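Local coordinates for protein flavin-dependent monooxygenase, oxygenase subunit HsaA (Rhodococcus sp., PDB 2RFQ) that hydroxylates the phenolic ring of the secosteroid 3-HSA to the catechol 3,4-DHSA during cholesterol breakdown, using reduced flavin and molecular oxygen, at residues Leu16-Leu20 with Lys74-Ala78; Tyr61-Pro65 with Ala226-Met231; Glu285-Ile290 with Ser336-Leu340. All blocks are in the same frame, centred on the assembly; numbering follows the deposited sequence.

The three contacts lie in an acyl-CoA dehydrogenase-like fold, in which helical N- and C-terminal domains enclose a middle beta domain. Contact 1 joins helices 11-25 and 65-76 within the N-terminal helical region. Contact 2 joins the start of helix 65-76 to the loop before helix 233-266, with the strands between them in sequence; its first segment falls between the two of contact 1, so these contacts cross along the chain and involve opposite ends of one helix. Contact 3 follows later, apart from both, pairing helices 277-309 and 316-344 of the C-terminal bundle. Centres lie about 23 Å (1 and 2), 20 Å (1 and 3) and 31 Å (2 and 3) apart, and none touches another.

Contact 1 (Leu16-Leu20 with Lys74-Ala78)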
ATOM      1  N   LEU A  16      21.769  10.925 -28.759  1.00  9.23           N
ATOM      2  CA  LEU A  16      20.608  10.104 -28.376  1.00  9.40           C
ATOM      3  C   LEU A  16      19.317  10.925 -28.368  1.00 10.34           C
ATOM      4  O   LEU A  16      18.278  10.467 -28.845  1.00 10.25           O
ATOM      5  CB  LEU A  16      20.826   9.405 -27.031  1.00  9.47           C
ATOM      6  CG  LEU A  16      21.802   8.234 -27.086  1.00  8.96           C
ATOM      7  CD1 LEU A  16      22.205   7.825 -25.646  1.00  9.83           C
ATOM      8  CD2 LEU A  16      21.227   7.044 -27.917  1.00  9.72           C
ATOM      9  N   ASP A  17      19.382  12.147 -27.843  1.00 11.46           N
ATOM     10  CA  ASP A  17      18.231  13.045 -27.867  1.00 12.64           C
ATOM     11  C   ASP A  17      17.638  13.207 -29.265  1.00 12.39           C
ATOM     12  O   ASP A  17      16.416  13.172 -29.431  1.00 13.25           O
ATOM     13  CB  ASP A  17      18.628  14.421 -27.346  1.00 13.31           C
ATOM     14  CG  ASP A  17      18.532  14.526 -25.856  1.00 17.27           C
ATOM     15  OD1 ASP A  17      17.762  13.741 -25.245  1.00 21.63           O
ATOM     16  OD2 ASP A  17      19.216  15.422 -25.298  1.00 20.75           O
ATOM     17  N   ALA A  18      18.504  13.416 -30.252  1.00 12.31           N
ATOM     18  CA  ALA A  18      18.096  13.585 -31.641  1.00 12.66           C
ATOM     19  C   ALA A  18      17.393  12.334 -32.179  1.00 12.32           C
ATOM     20  O   ALA A  18      16.594  12.417 -33.099  1.00 12.75           O
ATOM     21  CB  ALA A  18      19.308  13.916 -32.495  1.00 13.51           C
ATOM     22  N   LEU A  19      17.697  11.175 -31.593  1.00 11.33           N
ATOM     23  CA  LEU A  19      17.189   9.901 -32.091  1.00 12.09           C
ATOM     24  C   LEU A  19      15.856   9.495 -31.467  1.00 11.46           C
ATOM     25  O   LEU A  19      15.116   8.672 -32.031  1.00 12.12           O
ATOM     26  CB  LEU A  19      18.247   8.800 -31.814  1.00 11.40           C
ATOM     27  CG  LEU A  19      17.972   7.378 -32.307  1.00 13.69           C
ATOM     28  CD1 LEU A  19      17.744   7.360 -33.835  1.00 12.18           C
ATOM     29  CD2 LEU A  19      19.125   6.428 -31.932  1.00 12.97           C
ATOM     30  N   LEU A  20      15.550  10.039 -30.292  1.00 11.02           N
ATOM     31  CA  LEU A  20      14.351   9.587 -29.543  1.00 10.59           C
ATOM     32  C   LEU A  20      13.038   9.576 -30.344  1.00 10.48           C
ATOM     33  O   LEU A  20      12.301   8.577 -30.287  1.00 11.13           O
ATOM     34  CB  LEU A  20      14.170  10.362 -28.228  1.00 11.68           C
ATOM     35  CG  LEU A  20      15.287  10.242 -27.203  1.00 11.30           C
ATOM     36  CD1 LEU A  20      14.840  10.769 -25.831  1.00 11.06           C
ATOM     37  CD2 LEU A  20      15.832   8.799 -27.072  1.00 10.61           C
ATOM     38  N   LYS A  74      17.375   7.327 -20.832  1.00  7.17           N
ATOM     39  CA  LYS A  74      16.855   8.108 -21.965  1.00  8.39           C
ATOM     40  C   LYS A  74      16.279   7.202 -23.066  1.00  7.60           C
ATOM     41  O   LYS A  74      15.152   7.411 -23.520  1.00  8.46           O
ATOM     42  CB  LYS A  74      17.982   8.984 -22.532  1.00  8.92           C
ATOM     43  CG  LYS A  74      17.559   9.902 -23.634  1.00 10.48           C
ATOM     44  CD  LYS A  74      18.745  10.675 -24.238  1.00 11.98           C
ATOM     45  CE  LYS A  74      19.390  11.598 -23.233  1.00 15.74           C
ATOM     46  NZ  LYS A  74      18.530  12.769 -22.867  1.00 15.74           N
ATOM     47  N   ILE A  75      17.065   6.221 -23.514  1.00  7.19           N
ATOM     48  CA  ILE A  75      16.582   5.324 -24.585  1.00  7.00           C
ATOM     49  C   ILE A  75      15.287   4.629 -24.185  1.00  7.68           C
ATOM     50  O   ILE A  75      14.307   4.599 -24.961  1.00  7.81           O
ATOM     51  CB  ILE A  75      17.641   4.279 -24.969  1.00  7.38           C
ATOM     52  CG1 ILE A  75      18.916   4.977 -25.462  1.00  6.85           C
ATOM     53  CG2 ILE A  75      17.091   3.311 -26.037  1.00  7.74           C
ATOM     54  CD1 ILE A  75      20.123   4.016 -25.458  1.00  9.28           C
ATOM     55  N   ALA A  76      15.279   4.076 -22.978  1.00  7.49           N
ATOM     56  CA  ALA A  76      14.110   3.322 -22.491  1.00  7.63           C
ATOM     57  C   ALA A  76      12.863   4.188 -22.348  1.00  7.77           C
ATOM     58  O   ALA A  76      11.748   3.658 -22.370  1.00  8.24           O
ATOM     59  CB  ALA A  76      14.449   2.656 -21.156  1.00  7.39           C
ATOM     60  N   SER A  77      13.030   5.501 -22.147  1.00  7.11           N
ATOM     61  CA  SER A  77      11.890   6.414 -22.055  1.00  7.79           C
ATOM     62  C   SER A  77      11.154   6.591 -23.398  1.00  7.70           C
ATOM     63  O   SER A  77      10.029   7.117 -23.427  1.00  7.96           O
ATOM     64  CB  SER A  77      12.326   7.768 -21.501  1.00  7.79           C
ATOM     65  OG  SER A  77      13.037   8.538 -22.461  1.00  8.40           O
ATOM     66  N   ALA A  78      11.847   6.244 -24.489  1.00  7.31           N
ATOM     67  CA  ALA A  78      11.263   6.276 -25.851  1.00  8.14           C
ATOM     68  C   ALA A  78      10.703   4.927 -26.300  1.00  7.90           C
ATOM     69  O   ALA A  78       9.642   4.870 -26.928  1.00  7.73           O
ATOM     70  CB  ALA A  78      12.275   6.778 -26.867  1.00  8.22           C
TER
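Lys74 lies across Leu20 and reaches on to Asp17, joining helix 11-25 to the C-terminal part of helix 65-76 within the N-terminal helical domain of this acyl-CoA dehydrogenase-like fold. Its CG stands anti to the backbone N (chi1 -176°), and the chain then bends at both chi3 and chi4, which turns the ammonium group back to the carboxylate. The methylene part meets leucines on the way: CG of Lys74 rests 3.6 Å from CD1 of Leu20, the two side chains crossing at about a right angle, and CD of Lys74 lies 3.7 Å from CB of Leu16. At the end NZ of Lys74 donates to OD1 of Asp17 at 2.7 Å, a salt bridge on the syn side of the carboxylate but 34° out of its plane. Leu20 turns its other methyl, CD2, to CB of Ala78 at 4.1 Å. Leu16 sends CD2 obliquely against Ile75, 4.0 Å from CG1 of that residue, while Leu44 and Thr47 of helix 38-47 also pack on Leu16. Asp8 gives Lys74 NZ a second salt bridge and brings its own carboxylate close to that of Asp17. The lysine therefore serves both halves of the interface, its methylenes extending the apolar packing of Leu16 and Leu20 while its positive charge probably offsets the mutual repulsion of the two acids at the partly exposed margin.

Contact 2 (Tyr61-Pro65 with Ala226-Met231); sequences YQADP and APVYKM
Gln62 reaches across to Ala226 and Tyr229, where a 3-10 turn (227-230) before helix 233-266 packs on the loop leading into helix 65-76, in an acyl-CoA dehydrogenase-like fold. The Gln62 side chain passes the tyrosine at about a right angle, with amide and ring planes 74° apart. Its CB approaches OH of Tyr229 at 3.4 Å, and that hydroxyl is hydrogen-bonded to the Leu53 carbonyl. Farther out, the amide lies against the Ala226 methyl, with NE2 of Gln62 3.6 Å from CB of Ala226. OE1 is gripped twice, by the Glu56 backbone N and by a water that donates to it and accepts from Ala226 N. With an alanine here, the Glu56 N-H and this water are likely to lose their shared acceptor, and a gap would probably open beside the Ala226 methyl. Val228 holds CG1 between its backbone N and carbonyl carbon (chi1 68°), placing this methyl over the centre of one Tyr229 ring face. The other methyl, CG2, faces Pro65, the two side chains sliding past each other in opposite directions. Beyond it, the selenomethionine methyl CE of Met231 lies 4.1 Å from CG of Pro65.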
ATOM      1  N   TYR A  61      34.746   4.817 -24.508  1.00  8.46           N
ATOM      2  CA  TYR A  61      34.777   5.930 -23.562  1.00  8.87           C
ATOM      3  C   TYR A  61      35.183   5.526 -22.152  1.00  8.26           C
ATOM      4  O   TYR A  61      35.500   6.404 -21.351  1.00  8.40           O
ATOM      5  CB  TYR A  61      33.400   6.606 -23.457  1.00  9.55           C
ATOM      6  CG  TYR A  61      32.930   7.313 -24.711  1.00 10.75           C
ATOM      7  CD1 TYR A  61      33.220   8.663 -24.925  1.00  8.71           C
ATOM      8  CD2 TYR A  61      32.144   6.643 -25.657  1.00 10.79           C
ATOM      9  CE1 TYR A  61      32.758   9.328 -26.075  1.00  9.74           C
ATOM     10  CE2 TYR A  61      31.684   7.296 -26.800  1.00 10.22           C
ATOM     11  CZ  TYR A  61      31.987   8.639 -27.003  1.00 11.77           C
ATOM     12  OH  TYR A  61      31.550   9.283 -28.144  1.00 12.74           O
ATOM     13  N   GLN A  62      35.145   4.223 -21.845  1.00  7.63           N
ATOM     14  CA  GLN A  62      35.316   3.745 -20.450  1.00  7.81           C
ATOM     15  C   GLN A  62      34.745   4.732 -19.426  1.00  8.83           C
ATOM     16  O   GLN A  62      35.433   5.218 -18.514  1.00  9.11           O
ATOM     17  CB  GLN A  62      36.770   3.368 -20.138  1.00  8.51           C
ATOM     18  CG  GLN A  62      37.799   4.413 -20.535  1.00  8.29           C
ATOM     19  CD  GLN A  62      39.205   3.900 -20.373  1.00  9.09           C
ATOM     20  OE1 GLN A  62      39.514   2.754 -20.740  1.00  9.01           O
ATOM     21  NE2 GLN A  62      40.087   4.748 -19.811  1.00  9.38           N
ATOM     22  N   ALA A  63      33.461   5.026 -19.604  1.00  8.75           N
ATOM     23  CA  ALA A  63      32.821   6.196 -19.026  1.00  9.23           C
ATOM     24  C   ALA A  63      32.496   6.026 -17.554  1.00  8.98           C
ATOM     25  O   ALA A  63      32.416   4.899 -17.057  1.00 10.18           O
ATOM     26  CB  ALA A  63      31.529   6.498 -19.796  1.00 10.33           C
ATOM     27  N   ASP A  64      32.302   7.151 -16.873  1.00  9.17           N
ATOM     28  CA  ASP A  64      31.549   7.210 -15.610  1.00  8.72           C
ATOM     29  C   ASP A  64      30.268   6.369 -15.788  1.00  8.17           C
ATOM     30  O   ASP A  64      29.494   6.600 -16.713  1.00  8.26           O
ATOM     31  CB  ASP A  64      31.203   8.694 -15.382  1.00  8.78           C
ATOM     32  CG  ASP A  64      30.487   8.970 -14.067  1.00 10.19           C
ATOM     33  OD1 ASP A  64      29.826   8.075 -13.496  1.00  8.75           O
ATOM     34  OD2 ASP A  64      30.608  10.123 -13.620  1.00 12.40           O
ATOM     35  N   PRO A  65      30.051   5.357 -14.926  1.00  7.21           N
ATOM     36  CA  PRO A  65      28.881   4.483 -15.112  1.00  7.44           C
ATOM     37  C   PRO A  65      27.560   5.216 -15.023  1.00  7.41           C
ATOM     38  O   PRO A  65      26.585   4.760 -15.629  1.00  7.61           O
ATOM     39  CB  PRO A  65      29.035   3.402 -14.015  1.00  7.21           C
ATOM     40  CG  PRO A  65      29.957   4.039 -13.002  1.00  7.25           C
ATOM     41  CD  PRO A  65      30.881   4.952 -13.778  1.00  7.59           C
ATOM     42  N   ALA A 226      40.938   1.516 -16.118  1.00  8.90           N
ATOM     43  CA  ALA A 226      39.973   2.565 -15.761  1.00  8.69           C
ATOM     44  C   ALA A 226      39.166   2.149 -14.516  1.00  8.29           C
ATOM     45  O   ALA A 226      38.843   0.960 -14.347  1.00  8.96           O
ATOM     46  CB  ALA A 226      39.039   2.883 -16.911  1.00  8.89           C
ATOM     47  N   PRO A 227      38.863   3.113 -13.627  1.00  8.25           N
ATOM     48  CA  PRO A 227      38.155   2.736 -12.383  1.00  8.04           C
ATOM     49  C   PRO A 227      36.780   2.101 -12.606  1.00  8.04           C
ATOM     50  O   PRO A 227      36.332   1.320 -11.762  1.00  7.88           O
ATOM     51  CB  PRO A 227      38.047   4.057 -11.602  1.00  8.82           C
ATOM     52  CG  PRO A 227      38.218   5.156 -12.683  1.00  9.48           C
ATOM     53  CD  PRO A 227      39.233   4.551 -13.628  1.00  8.42           C
ATOM     54  N   VAL A 228      36.122   2.394 -13.725  1.00  7.19           N
ATOM     55  CA  VAL A 228      34.802   1.796 -13.955  1.00  7.81           C
ATOM     56  C   VAL A 228      34.869   0.249 -13.961  1.00  7.40           C
ATOM     57  O   VAL A 228      33.898  -0.417 -13.564  1.00  7.14           O
ATOM     58  CB  VAL A 228      34.123   2.341 -15.248  1.00  7.88           C
ATOM     59  CG1 VAL A 228      34.862   1.876 -16.514  1.00  8.87           C
ATOM     60  CG2 VAL A 228      32.650   1.922 -15.299  1.00 10.36           C
ATOM     61  N   TYR A 229      36.015  -0.323 -14.363  1.00  7.36           N
ATOM     62  CA  TYR A 229      36.113  -1.798 -14.455  1.00  7.19           C
ATOM     63  C   TYR A 229      36.329  -2.469 -13.094  1.00  8.09           C
ATOM     64  O   TYR A 229      36.328  -3.703 -13.014  1.00  9.22           O
ATOM     65  CB  TYR A 229      37.156  -2.251 -15.503  1.00  7.53           C
ATOM     66  CG  TYR A 229      36.857  -1.650 -16.843  1.00  7.05           C
ATOM     67  CD1 TYR A 229      35.643  -1.935 -17.493  1.00  6.90           C
ATOM     68  CD2 TYR A 229      37.730  -0.739 -17.438  1.00  9.72           C
ATOM     69  CE1 TYR A 229      35.292  -1.323 -18.699  1.00  8.75           C
ATOM     70  CE2 TYR A 229      37.417  -0.146 -18.647  1.00  8.52           C
ATOM     71  CZ  TYR A 229      36.205  -0.443 -19.282  1.00  9.23           C
ATOM     72  OH  TYR A 229      35.870   0.153 -20.467  1.00 10.10           O
ATOM     73  N   LYS A 230      36.480  -1.667 -12.032  1.00  7.28           N
ATOM     74  CA  LYS A 230      36.618  -2.208 -10.674  1.00  7.61           C
ATOM     75  C   LYS A 230      35.261  -2.179  -9.946  1.00  7.33           C
ATOM     76  O   LYS A 230      35.168  -2.557  -8.767  1.00  8.39           O
ATOM     77  CB  LYS A 230      37.690  -1.445  -9.902  1.00  7.86           C
ATOM     78  CG  LYS A 230      39.048  -1.649 -10.542  1.00 10.55           C
ATOM     79  CD  LYS A 230      40.152  -0.925  -9.797  1.00 12.71           C
ATOM     80  CE  LYS A 230      41.513  -1.342 -10.376  1.00 17.62           C
ATOM     81  NZ  LYS A 230      41.789  -0.741 -11.722  1.00 19.97           N
HETATM   82  N   MSE A 231      34.227  -1.704 -10.643  1.00  6.19           N
HETATM   83  CA  MSE A 231      32.878  -1.698 -10.056  1.00  6.25           C
HETATM   84  C   MSE A 231      32.386  -3.129  -9.826  1.00  5.68           C
HETATM   85  O   MSE A 231      32.666  -3.996 -10.635  1.00  6.28           O
HETATM   86  CB  MSE A 231      31.887  -0.966 -10.967  1.00  6.82           C
HETATM   87  CG  MSE A 231      32.181   0.513 -11.095  1.00  7.21           C
HETATM   88 SE   MSE A 231      31.435   1.517  -9.575  1.00 13.23          SE
HETATM   89  CE  MSE A 231      29.514   1.304 -10.005  1.00 10.09           C
TER
HETATM   90  O   HOH W   1      36.320   4.969 -15.755  1.00  9.11           O
HETATM   91  O   HOH W   2      40.985   1.116 -19.127  1.00 13.38           O

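Contact 3 (Glu285-Ile290 with Ser336-Leu340)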
ATOM      1  N   GLU A 285       2.321  11.533  -6.984  1.00  6.76           N
ATOM      2  CA  GLU A 285       2.899  10.308  -6.412  1.00  8.14           C
ATOM      3  C   GLU A 285       3.872   9.638  -7.382  1.00  8.66           C
ATOM      4  O   GLU A 285       5.008   9.300  -7.010  1.00  8.68           O
ATOM      5  CB  GLU A 285       1.799   9.312  -6.047  1.00  8.54           C
ATOM      6  CG  GLU A 285       0.889   9.811  -4.924  1.00  9.32           C
ATOM      7  CD  GLU A 285      -0.308   8.893  -4.754  1.00 11.43           C
ATOM      8  OE1 GLU A 285      -0.729   8.271  -5.761  1.00 12.92           O
ATOM      9  OE2 GLU A 285      -0.803   8.786  -3.618  1.00 13.90           O
ATOM     10  N   ALA A 286       3.428   9.470  -8.626  1.00  8.38           N
ATOM     11  CA  ALA A 286       4.228   8.782  -9.632  1.00  8.69           C
ATOM     12  C   ALA A 286       5.516   9.523  -9.932  1.00  8.69           C
ATOM     13  O   ALA A 286       6.600   8.918  -9.910  1.00  9.03           O
ATOM     14  CB  ALA A 286       3.418   8.591 -10.908  1.00  8.36           C
ATOM     15  N   SER A 287       5.416  10.830 -10.176  1.00  7.78           N
ATOM     16  CA  SER A 287       6.630  11.597 -10.494  1.00  7.62           C
ATOM     17  C   SER A 287       7.612  11.538  -9.316  1.00  7.61           C
ATOM     18  O   SER A 287       8.837  11.398  -9.499  1.00  7.21           O
ATOM     19  CB  SER A 287       6.298  13.044 -10.884  1.00  8.00           C
ATOM     20  OG  SER A 287       5.611  13.697  -9.841  1.00  8.50           O
ATOM     21  N   SER A 288       7.087  11.643  -8.090  1.00  6.76           N
ATOM     22  CA  SER A 288       8.008  11.666  -6.945  1.00  6.81           C
ATOM     23  C   SER A 288       8.698  10.331  -6.774  1.00  7.13           C
ATOM     24  O   SER A 288       9.893  10.267  -6.496  1.00  7.13           O
ATOM     25  CB  SER A 288       7.268  12.054  -5.667  1.00  6.55           C
ATOM     26  OG  SER A 288       8.163  12.045  -4.554  1.00  7.12           O
ATOM     27  N   ASP A 289       7.941   9.262  -6.936  1.00  6.80           N
ATOM     28  CA  ASP A 289       8.502   7.910  -6.716  1.00  7.15           C
ATOM     29  C   ASP A 289       9.474   7.498  -7.819  1.00  7.57           C
ATOM     30  O   ASP A 289      10.480   6.824  -7.546  1.00  7.38           O
ATOM     31  CB  ASP A 289       7.388   6.894  -6.535  1.00  7.41           C
ATOM     32  CG  ASP A 289       6.593   7.134  -5.260  1.00  8.15           C
ATOM     33  OD1 ASP A 289       7.087   7.886  -4.372  1.00  8.13           O
ATOM     34  OD2 ASP A 289       5.492   6.550  -5.133  1.00  9.21           O
ATOM     35  N   ILE A 290       9.194   7.931  -9.044  1.00  6.76           N
ATOM     36  CA  ILE A 290      10.126   7.709 -10.159  1.00  6.74           C
ATOM     37  C   ILE A 290      11.415   8.455  -9.861  1.00  6.91           C
ATOM     38  O   ILE A 290      12.504   7.886  -9.980  1.00  6.38           O
ATOM     39  CB  ILE A 290       9.513   8.153 -11.512  1.00  5.90           C
ATOM     40  CG1 ILE A 290       8.341   7.218 -11.862  1.00  6.75           C
ATOM     41  CG2 ILE A 290      10.598   8.140 -12.589  1.00  7.10           C
ATOM     42  CD1 ILE A 290       7.407   7.829 -12.928  1.00  7.38           C
ATOM     43  N   SER A 336       4.558   3.224 -10.034  1.00  8.60           N
ATOM     44  CA  SER A 336       4.245   4.520 -10.626  1.00  8.22           C
ATOM     45  C   SER A 336       3.561   4.369 -11.979  1.00  8.07           C
ATOM     46  O   SER A 336       2.562   5.052 -12.253  1.00  8.05           O
ATOM     47  CB  SER A 336       5.525   5.327 -10.728  1.00  8.66           C
ATOM     48  OG  SER A 336       6.029   5.528  -9.394  1.00  7.74           O
ATOM     49  N   ILE A 337       4.070   3.464 -12.817  1.00  7.20           N
ATOM     50  CA  ILE A 337       3.424   3.221 -14.128  1.00  7.70           C
ATOM     51  C   ILE A 337       1.999   2.703 -13.874  1.00  7.51           C
ATOM     52  O   ILE A 337       1.024   3.122 -14.540  1.00  7.59           O
ATOM     53  CB  ILE A 337       4.218   2.205 -14.980  1.00  7.91           C
ATOM     54  CG1 ILE A 337       5.556   2.834 -15.376  1.00  8.77           C
ATOM     55  CG2 ILE A 337       3.415   1.834 -16.251  1.00  8.58           C
ATOM     56  CD1 ILE A 337       6.549   1.834 -15.866  1.00  9.68           C
ATOM     57  N   ASP A 338       1.869   1.796 -12.907  1.00  8.11           N
ATOM     58  CA  ASP A 338       0.552   1.252 -12.568  1.00  8.53           C
ATOM     59  C   ASP A 338      -0.434   2.368 -12.200  1.00  8.48           C
ATOM     60  O   ASP A 338      -1.595   2.364 -12.682  1.00  9.33           O
ATOM     61  CB  ASP A 338       0.658   0.236 -11.428  1.00  8.54           C
ATOM     62  CG  ASP A 338       1.238  -1.094 -11.892  1.00  9.71           C
ATOM     63  OD1 ASP A 338       1.510  -1.240 -13.100  1.00  9.55           O
ATOM     64  OD2 ASP A 338       1.426  -1.998 -11.055  1.00 12.22           O
ATOM     65  N   LYS A 339       0.022   3.320 -11.373  1.00  8.00           N
ATOM     66  CA  LYS A 339      -0.819   4.434 -10.956  1.00  9.09           C
ATOM     67  C   LYS A 339      -1.275   5.216 -12.179  1.00  8.55           C
ATOM     68  O   LYS A 339      -2.452   5.585 -12.277  1.00  9.10           O
ATOM     69  CB  LYS A 339      -0.077   5.388 -10.000  1.00  9.52           C
ATOM     70  CG  LYS A 339       0.207   4.844  -8.624  1.00 10.78           C
ATOM     71  CD  LYS A 339       0.930   5.927  -7.784  1.00 10.77           C
ATOM     72  CE  LYS A 339       1.213   5.458  -6.357  1.00 14.37           C
ATOM     73  NZ  LYS A 339       2.002   4.161  -6.287  1.00 16.28           N
ATOM     74  N   LEU A 340      -0.345   5.472 -13.105  1.00  8.02           N
ATOM     75  CA  LEU A 340      -0.659   6.314 -14.276  1.00  8.29           C
ATOM     76  C   LEU A 340      -1.619   5.583 -15.217  1.00  8.53           C
ATOM     77  O   LEU A 340      -2.603   6.177 -15.715  1.00  9.08           O
ATOM     78  CB  LEU A 340       0.607   6.727 -15.036  1.00  9.07           C
ATOM     79  CG  LEU A 340       1.598   7.521 -14.180  1.00 10.14           C
ATOM     80  CD1 LEU A 340       2.947   7.697 -14.893  1.00 14.40           C
ATOM     81  CD2 LEU A 340       1.001   8.863 -13.841  1.00 15.35           C
TER
HETATM   82  O   HOH W   3       4.352   5.370  -7.171  1.00 14.27           O
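An antiparallel helix-helix packing joins Glu285-Ile290 of helix 277-309 to Ser336-Leu340 of helix 316-344, in the C-terminal helical bundle of the acyl-CoA dehydrogenase-like fold. The segment axes run at 165° and approach to 8.9 Å. Small residues allow close backbones: CA of Ala286 lies 4.4 Å from CA of Ser336. The Ala286 methyl abuts Leu340, 3.8 Å from its CD2, and Ser336 presses CB against CG1 of Ile290 at 3.6 Å. With OG anti to the carbonyl carbon (chi1 -62°), Ser336 hydrogen-bonds the Arg332 carbonyl of its own helix. Lys339 crosses Glu285 at about a right angle, bringing CE within 3.5 Å of OE1 of Glu285; that carboxylate instead makes its salt bridge with Arg282. One water links the polar side: it donates to OD2 of Asp289 at 2.6 Å and to OG of Ser336, and accepts from NZ of Lys339 at 2.8 Å. OD1 of Asp289 forms salt bridges with Arg328 and Arg332 of the second subunit, linking this helix pair to that neighbour in the homotetramer. The acid's charge is probably balanced mainly by these two arginines, with Lys339, beyond salt-bridge distance, adding a weaker, water-mediated share.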